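Local coordinates for endonuclease V isoform X2 (Ciona intestinalis, PDB 6OZI), which probably cleaves nucleic acid strands near inosine, the product of adenosine deamination, by metal-ion-dependent hydrolysis, at residues V43-I48 against A87-E92; V68-T73 against N233-K238. The protein carries 1 engineered substitution. One frame throughout, in Å; residues are numbered along the deposited sequence.

Contact 1: V43-I48 against A87-E92; sequences VSYSKI and AFREIE. With nucleotides of chain C; nucleotides of chain D.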
# COMPACT_ATOMS: atom_id res chain seq x y z
N VAL A 43 0.74 -4.13 -16.69
CA VAL A 43 -0.37 -3.23 -16.98
C VAL A 43 -1.06 -2.86 -15.68
O VAL A 43 -1.40 -3.74 -14.88
CB VAL A 43 -1.39 -3.86 -17.96
CG1 VAL A 43 -2.53 -2.92 -18.19
CG2 VAL A 43 -0.71 -4.18 -19.29
N SER A 44 -1.26 -1.56 -15.47
CA SER A 44 -2.08 -1.02 -14.40
C SER A 44 -3.38 -0.51 -15.01
O SER A 44 -3.41 -0.05 -16.16
CB SER A 44 -1.34 0.12 -13.69
OG SER A 44 -2.11 0.68 -12.65
N TYR A 45 -4.47 -0.59 -14.26
CA TYR A 45 -5.75 -0.16 -14.81
C TYR A 45 -6.57 0.57 -13.75
O TYR A 45 -6.41 0.35 -12.55
CB TYR A 45 -6.54 -1.34 -15.38
CG TYR A 45 -7.05 -2.32 -14.35
CD1 TYR A 45 -6.25 -3.35 -13.87
CD2 TYR A 45 -8.35 -2.21 -13.85
CE1 TYR A 45 -6.73 -4.25 -12.93
CE2 TYR A 45 -8.83 -3.10 -12.91
CZ TYR A 45 -8.02 -4.11 -12.45
OH TYR A 45 -8.50 -4.99 -11.51
N SER A 46 -7.44 1.47 -14.22
CA SER A 46 -8.29 2.25 -13.34
C SER A 46 -9.64 1.58 -13.16
O SER A 46 -10.24 1.09 -14.13
CB SER A 46 -8.50 3.66 -13.90
OG SER A 46 -9.22 4.48 -12.99
N LYS A 47 -10.11 1.53 -11.92
CA LYS A 47 -11.47 1.08 -11.64
C LYS A 47 -12.49 2.21 -11.71
O LYS A 47 -13.68 1.94 -11.88
CB LYS A 47 -11.52 0.41 -10.26
CG LYS A 47 -10.98 -1.02 -10.30
CD LYS A 47 -11.28 -1.78 -9.02
CE LYS A 47 -10.94 -3.25 -9.18
NZ LYS A 47 -11.48 -4.08 -8.06
N ILE A 48 -12.04 3.46 -11.58
CA ILE A 48 -12.91 4.62 -11.76
C ILE A 48 -13.29 4.79 -13.22
O ILE A 48 -14.48 4.80 -13.58
CB ILE A 48 -12.23 5.89 -11.21
CG1 ILE A 48 -11.50 5.56 -9.90
CG2 ILE A 48 -13.24 7.00 -11.01
CD1 ILE A 48 -10.55 6.65 -9.42
N ALA A 87 -3.91 -13.32 -21.76
CA ALA A 87 -3.14 -12.98 -22.96
C ALA A 87 -3.91 -12.01 -23.84
O ALA A 87 -3.34 -11.03 -24.33
CB ALA A 87 -2.79 -14.25 -23.73
N PHE A 88 -5.19 -12.27 -24.06
CA PHE A 88 -5.96 -11.40 -24.95
C PHE A 88 -6.13 -10.01 -24.35
O PHE A 88 -6.37 -9.05 -25.09
CB PHE A 88 -7.30 -12.06 -25.27
CG PHE A 88 -7.14 -13.44 -25.86
CD1 PHE A 88 -6.85 -13.59 -27.21
CD2 PHE A 88 -7.24 -14.57 -25.07
CE1 PHE A 88 -6.69 -14.85 -27.76
CE2 PHE A 88 -7.08 -15.84 -25.62
CZ PHE A 88 -6.80 -15.97 -26.96
N ARG A 89 -5.94 -9.89 -23.03
CA ARG A 89 -5.97 -8.61 -22.35
C ARG A 89 -4.67 -7.83 -22.50
O ARG A 89 -4.69 -6.59 -22.48
CB ARG A 89 -6.27 -8.83 -20.86
CG ARG A 89 -6.26 -7.58 -20.00
CD ARG A 89 -7.03 -7.85 -18.73
NE ARG A 89 -6.79 -6.87 -17.68
CZ ARG A 89 -7.54 -5.80 -17.47
NH1 ARG A 89 -8.58 -5.56 -18.26
NH2 ARG A 89 -7.25 -4.97 -16.47
N GLU A 90 -3.52 -8.50 -22.63
CA GLU A 90 -2.29 -7.71 -22.65
C GLU A 90 -1.39 -7.94 -23.88
O GLU A 90 -0.28 -7.39 -23.92
CB GLU A 90 -1.50 -7.95 -21.36
CG GLU A 90 -1.22 -9.39 -21.03
CD GLU A 90 -0.58 -9.58 -19.65
OE1 GLU A 90 -0.78 -8.74 -18.74
OE2 GLU A 90 0.14 -10.59 -19.49
N ILE A 91 -1.86 -8.65 -24.91
CA ILE A 91 -1.00 -8.93 -26.06
C ILE A 91 -0.67 -7.64 -26.81
O ILE A 91 0.48 -7.38 -27.16
CB ILE A 91 -1.63 -9.99 -26.99
CG1 ILE A 91 -0.76 -10.21 -28.23
CG2 ILE A 91 -3.03 -9.58 -27.44
CD1 ILE A 91 0.59 -10.81 -27.94
N GLU A 92 -1.69 -6.80 -27.07
CA GLU A 92 -1.44 -5.57 -27.83
C GLU A 92 -0.56 -4.58 -27.07
O GLU A 92 0.42 -4.07 -27.66
CB GLU A 92 -2.77 -4.94 -28.26
CG GLU A 92 -2.61 -3.61 -28.99
CD GLU A 92 -2.00 -3.74 -30.39
OE1 GLU A 92 -1.79 -4.89 -30.85
OE2 GLU A 92 -1.74 -2.69 -31.02
P DT C 7 -0.04 -7.98 -11.52
OP1 DT C 7 1.21 -7.28 -11.89
OP2 DT C 7 -0.08 -8.76 -10.27
O5' DT C 7 -1.25 -6.94 -11.49
C5' DT C 7 -1.43 -5.99 -12.54
C4' DT C 7 -2.65 -5.14 -12.27
O4' DT C 7 -3.77 -6.02 -11.93
C3' DT C 7 -2.50 -4.16 -11.09
O3' DT C 7 -3.20 -2.97 -11.35
C2' DT C 7 -3.14 -4.93 -9.94
C1' DT C 7 -4.27 -5.66 -10.66
N1 DT C 7 -4.70 -6.88 -9.92
C2 DT C 7 -5.98 -6.93 -9.42
O2 DT C 7 -6.80 -6.05 -9.59
N3 DT C 7 -6.28 -8.07 -8.72
C4 DT C 7 -5.44 -9.14 -8.46
O4 DT C 7 -5.80 -10.12 -7.81
C5 DT C 7 -4.10 -9.02 -9.00
C7 DT C 7 -3.10 -10.12 -8.78
C6 DT C 7 -3.79 -7.90 -9.69
P DA C 8 -3.23 -1.79 -10.25
OP1 DA C 8 -3.38 -0.52 -11.00
OP2 DA C 8 -2.10 -1.96 -9.31
O5' DA C 8 -4.60 -2.05 -9.46
C5' DA C 8 -5.85 -1.95 -10.14
C4' DA C 8 -6.98 -1.57 -9.20
O4' DA C 8 -7.43 -2.74 -8.47
C3' DA C 8 -6.65 -0.53 -8.14
O3' DA C 8 -7.82 0.19 -7.83
C2' DA C 8 -6.20 -1.39 -6.95
C1' DA C 8 -7.05 -2.65 -7.11
N9 DA C 8 -6.35 -3.88 -6.77
C8 DA C 8 -5.09 -4.25 -7.13
N7 DA C 8 -4.74 -5.44 -6.70
C5 DA C 8 -5.86 -5.88 -6.01
C6 DA C 8 -6.14 -7.07 -5.30
N6 DA C 8 -5.27 -8.09 -5.17
N1 DA C 8 -7.36 -7.19 -4.74
C2 DA C 8 -8.23 -6.18 -4.87
N3 DA C 8 -8.07 -5.02 -5.50
C4 DA C 8 -6.86 -4.93 -6.05
P DC D 18 -14.78 -5.75 -8.36
OP1 DC D 18 -14.30 -4.50 -9.00
OP2 DC D 18 -15.89 -5.71 -7.38
O5' DC D 18 -15.19 -6.83 -9.48
C5' DC D 18 -14.27 -7.20 -10.52
C4' DC D 18 -14.78 -8.39 -11.32
O4' DC D 18 -14.11 -9.60 -10.88
C3' DC D 18 -16.28 -8.64 -11.22
O3' DC D 18 -16.91 -8.18 -12.41
C2' DC D 18 -16.42 -10.17 -11.07
C1' DC D 18 -15.04 -10.64 -10.62
N1 DC D 18 -14.94 -10.95 -9.17
C2 DC D 18 -13.90 -11.79 -8.71
O2 DC D 18 -13.11 -12.28 -9.53
N3 DC D 18 -13.81 -12.05 -7.39
C4 DC D 18 -14.68 -11.50 -6.53
N4 DC D 18 -14.54 -11.79 -5.23
C5 DC D 18 -15.72 -10.64 -6.97
C6 DC D 18 -15.81 -10.40 -8.29
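Arg89 drives one corner of its guanidinium down onto the face of the Tyr45 ring, a cation-pi contact in which the two planes stand nearly perpendicular, 86° apart. NH2 does the touching, 3.2 Å from Tyr45 CD1 and displaced toward the rim, while Arg89 CZ lies 4.8 Å from the ring centroid. The arginine chain runs extended from CG to NE, long enough to bridge from the helix to the strand, and its NH1 is hydrogen-bonded to the carbonyl oxygen of Cys79, which would restrain the rotation of the head. On the opposite face of the ring sits C5' of DA8 of chain C, so the tyrosine is clamped between a protein cation and a DNA sugar. Tyr45 CG is tucked between the backbone N and the carbonyl carbon (chi1 69°), which turns the ring to offer its two faces to these partners. DT7 of chain C comes in at the edge through its O4', and Tyr45 OH gives a hydrogen bond of 2.8 Å to DT7 O2.

All this happens where strand 37-45 of the RNase H-like sheet ends against the bound nucleic acid, with helix 86-104 alongside. Nearer the helix Val43 CG2 meets Glu90 CB at 4.4 Å, aliphatic carbon against aliphatic carbon; Leu77 touches Val43, Tyr45 and Arg89 alike. Ser44 on the strand and Lys47 in the loop beyond it reach DNA phosphates. The modelled 2.4 Å between Ser44 OG and DA8 OP1 of chain C is too short to be reliable, leaving that bond's details doubtful; the same oxygen takes a weak hydrogen bond from Tyr45 N. Lys47, extended beyond CG, donates a hydrogen bond of 3.0 Å from NZ to OP1 of DC18 of chain D.

Contact 2: V68-T73 against N233-K238; sequences VYMNTT and NKWSRK. Engineered in segment 233-238: Asn233 (natural residue Asp). With K (potassium ion), chain E.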
# COMPACT_ATOMS: atom_id res chain seq x y z
N VAL A 68 17.88 -0.16 -16.62
CA VAL A 68 18.49 0.62 -17.70
C VAL A 68 17.47 1.13 -18.70
O VAL A 68 17.82 1.98 -19.53
CB VAL A 68 19.60 -0.18 -18.43
CG1 VAL A 68 20.77 -0.45 -17.50
CG2 VAL A 68 19.04 -1.49 -18.97
N TYR A 69 16.23 0.64 -18.67
CA TYR A 69 15.20 1.14 -19.57
C TYR A 69 13.85 1.10 -18.87
O TYR A 69 13.55 0.15 -18.14
CB TYR A 69 15.15 0.32 -20.86
CG TYR A 69 14.05 0.71 -21.84
CD1 TYR A 69 12.78 0.14 -21.75
CD2 TYR A 69 14.28 1.62 -22.86
CE1 TYR A 69 11.78 0.48 -22.65
CE2 TYR A 69 13.29 1.97 -23.75
CZ TYR A 69 12.04 1.39 -23.64
OH TYR A 69 11.05 1.73 -24.54
N MET A 70 13.04 2.12 -19.11
CA MET A 70 11.67 2.13 -18.62
C MET A 70 10.82 2.96 -19.57
O MET A 70 11.27 4.00 -20.07
CB MET A 70 11.58 2.69 -17.19
CG MET A 70 10.18 2.60 -16.57
SD MET A 70 9.12 4.01 -16.95
CE MET A 70 9.67 5.18 -15.70
N ASN A 71 9.59 2.50 -19.82
CA ASN A 71 8.63 3.30 -20.55
C ASN A 71 7.22 2.90 -20.12
O ASN A 71 6.95 1.72 -19.87
CB ASN A 71 8.78 3.14 -22.07
CG ASN A 71 7.81 4.01 -22.86
OD1 ASN A 71 8.04 5.21 -23.03
ND2 ASN A 71 6.73 3.41 -23.33
N THR A 72 6.34 3.89 -20.01
CA THR A 72 4.93 3.66 -19.73
C THR A 72 4.10 4.26 -20.86
O THR A 72 4.50 5.24 -21.48
CB THR A 72 4.48 4.28 -18.39
OG1 THR A 72 4.65 5.70 -18.44
CG2 THR A 72 5.30 3.72 -17.24
N THR A 73 2.93 3.67 -21.11
CA THR A 73 2.07 4.11 -22.20
C THR A 73 0.63 4.10 -21.74
O THR A 73 0.14 3.09 -21.23
CB THR A 73 2.21 3.19 -23.43
OG1 THR A 73 3.60 3.00 -23.73
CG2 THR A 73 1.52 3.80 -24.63
N ASN A 233 5.57 -3.33 -12.59
CA ASN A 233 4.35 -3.12 -11.82
C ASN A 233 4.35 -1.74 -11.15
O ASN A 233 3.37 -0.99 -11.24
CB ASN A 233 4.21 -4.25 -10.79
CG ASN A 233 3.00 -4.08 -9.88
OD1 ASN A 233 3.15 -3.87 -8.67
ND2 ASN A 233 1.80 -4.15 -10.45
N LYS A 234 5.48 -1.37 -10.55
CA LYS A 234 5.53 -0.09 -9.85
C LYS A 234 5.31 1.08 -10.80
O LYS A 234 4.42 1.91 -10.58
CB LYS A 234 6.85 0.07 -9.09
CG LYS A 234 6.98 1.45 -8.45
CD LYS A 234 8.25 1.64 -7.62
CE LYS A 234 9.51 1.46 -8.44
NZ LYS A 234 10.72 1.57 -7.56
N TRP A 235 6.10 1.16 -11.88
CA TRP A 235 6.01 2.34 -12.73
C TRP A 235 4.67 2.41 -13.46
O TRP A 235 4.11 3.51 -13.63
CB TRP A 235 7.18 2.38 -13.73
CG TRP A 235 8.56 2.32 -13.09
CD1 TRP A 235 9.55 1.42 -13.37
CD2 TRP A 235 9.10 3.18 -12.07
NE1 TRP A 235 10.66 1.67 -12.61
CE2 TRP A 235 10.41 2.75 -11.80
CE3 TRP A 235 8.60 4.29 -11.36
CZ2 TRP A 235 11.23 3.37 -10.86
CZ3 TRP A 235 9.42 4.91 -10.42
CH2 TRP A 235 10.71 4.44 -10.18
N SER A 236 4.13 1.26 -13.89
CA SER A 236 2.81 1.30 -14.51
C SER A 236 1.77 1.86 -13.54
O SER A 236 0.98 2.75 -13.90
CB SER A 236 2.40 -0.09 -15.00
OG SER A 236 2.19 -0.97 -13.92
N ARG A 237 1.80 1.40 -12.28
CA ARG A 237 0.82 1.85 -11.29
C ARG A 237 0.97 3.34 -10.99
O ARG A 237 -0.02 4.08 -10.93
CB ARG A 237 0.96 1.07 -9.99
CG ARG A 237 -0.06 1.49 -8.93
CD ARG A 237 0.25 0.94 -7.54
NE ARG A 237 0.54 -0.49 -7.50
CZ ARG A 237 1.74 -0.98 -7.19
NH1 ARG A 237 2.73 -0.15 -6.88
NH2 ARG A 237 1.94 -2.29 -7.17
N LYS A 238 2.21 3.78 -10.79
CA LYS A 238 2.47 5.17 -10.43
C LYS A 238 1.99 6.10 -11.54
O LYS A 238 1.31 7.10 -11.28
CB LYS A 238 3.96 5.36 -10.14
CG LYS A 238 4.39 6.80 -9.92
CD LYS A 238 5.89 6.87 -9.63
CE LYS A 238 6.37 8.31 -9.52
NZ LYS A 238 7.81 8.38 -9.14
K K E . 6.08 7.22 -22.60
O HOH W 1 4.68 5.43 -24.73
O HOH W 2 4.96 8.35 -20.41
O HOH W 3 7.78 6.96 -19.92
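Met70 and Trp235 meet where helix 227-243 lies against edge strand 67-76 of the mixed sheet in this RNase H-like fold; the short segments run 36° apart, with axes 8.6 Å from each other at closest approach. The aromatic interactions centre on a Met-aromatic contact, the two side chains crossing at about a right angle. Met70 CG starts anti to the backbone N (chi1 -174°), and the chain then bends at both later torsions, bringing the methyl back over the indole. CE sits above the five-membered ring, 4.3 Å from its centroid, as a CH-pi contact, whereas SD lies obliquely to the same ring. CG makes the tightest approach, 3.5 Å from Trp235 CD1. The other face of the indole is lined by CE of Lys234, its own neighbour in the helix, and Trp235 NE1 is tied by a hydrogen bond to Gln67, just ahead of Val68 on the strand.

Van der Waals packing continues at Thr72, whose methyl CG2 lies 3.8 Å from Trp235 O and near Trp235 CB.

Polar contacts are made by both segments away from the Met70-Trp235 pair. On the helix, the engineered Asn233 (aspartate in nature) uses ND2 to hydrogen-bond Asp42 and packs on a DNA phosphate. Along the strand, Asn71 points away from the helix, and its ND2 is hydrogen-bonded to Glu97 of helix 86-104 and to a water. That leaves the amide oxygen for a potassium ion, which is ligated by Asn71 OD1 at 2.8 Å, by Thr72 O, also at 2.8 Å, and by three waters, water 2 the nearest of them at 2.7 Å from the potassium ion.

Overall arrangement
The centres of contacts 1 and 2 are about 14 Å apart, and both rest on the same mixed sheet: 43-48 on strand 37-45, 68-73 on edge strand 67-76, with strand 52-61 between them. Along the chain the segments alternate, 43-48, 68-73, 87-92, then 233-238 near the C-terminus; helix 86-104, the next element after strand 67-76, supplies the second half of contact 1. The two contacts also touch, Ser44 OG packing at 3.4 Å from Arg237 CA, so strand 37-45 lies against helix 227-243. The DNA is met by strand 37-45 and the loop after it in contact 1 and by helix 227-243 in contact 2, consistent with a nucleic-acid-gripping surface.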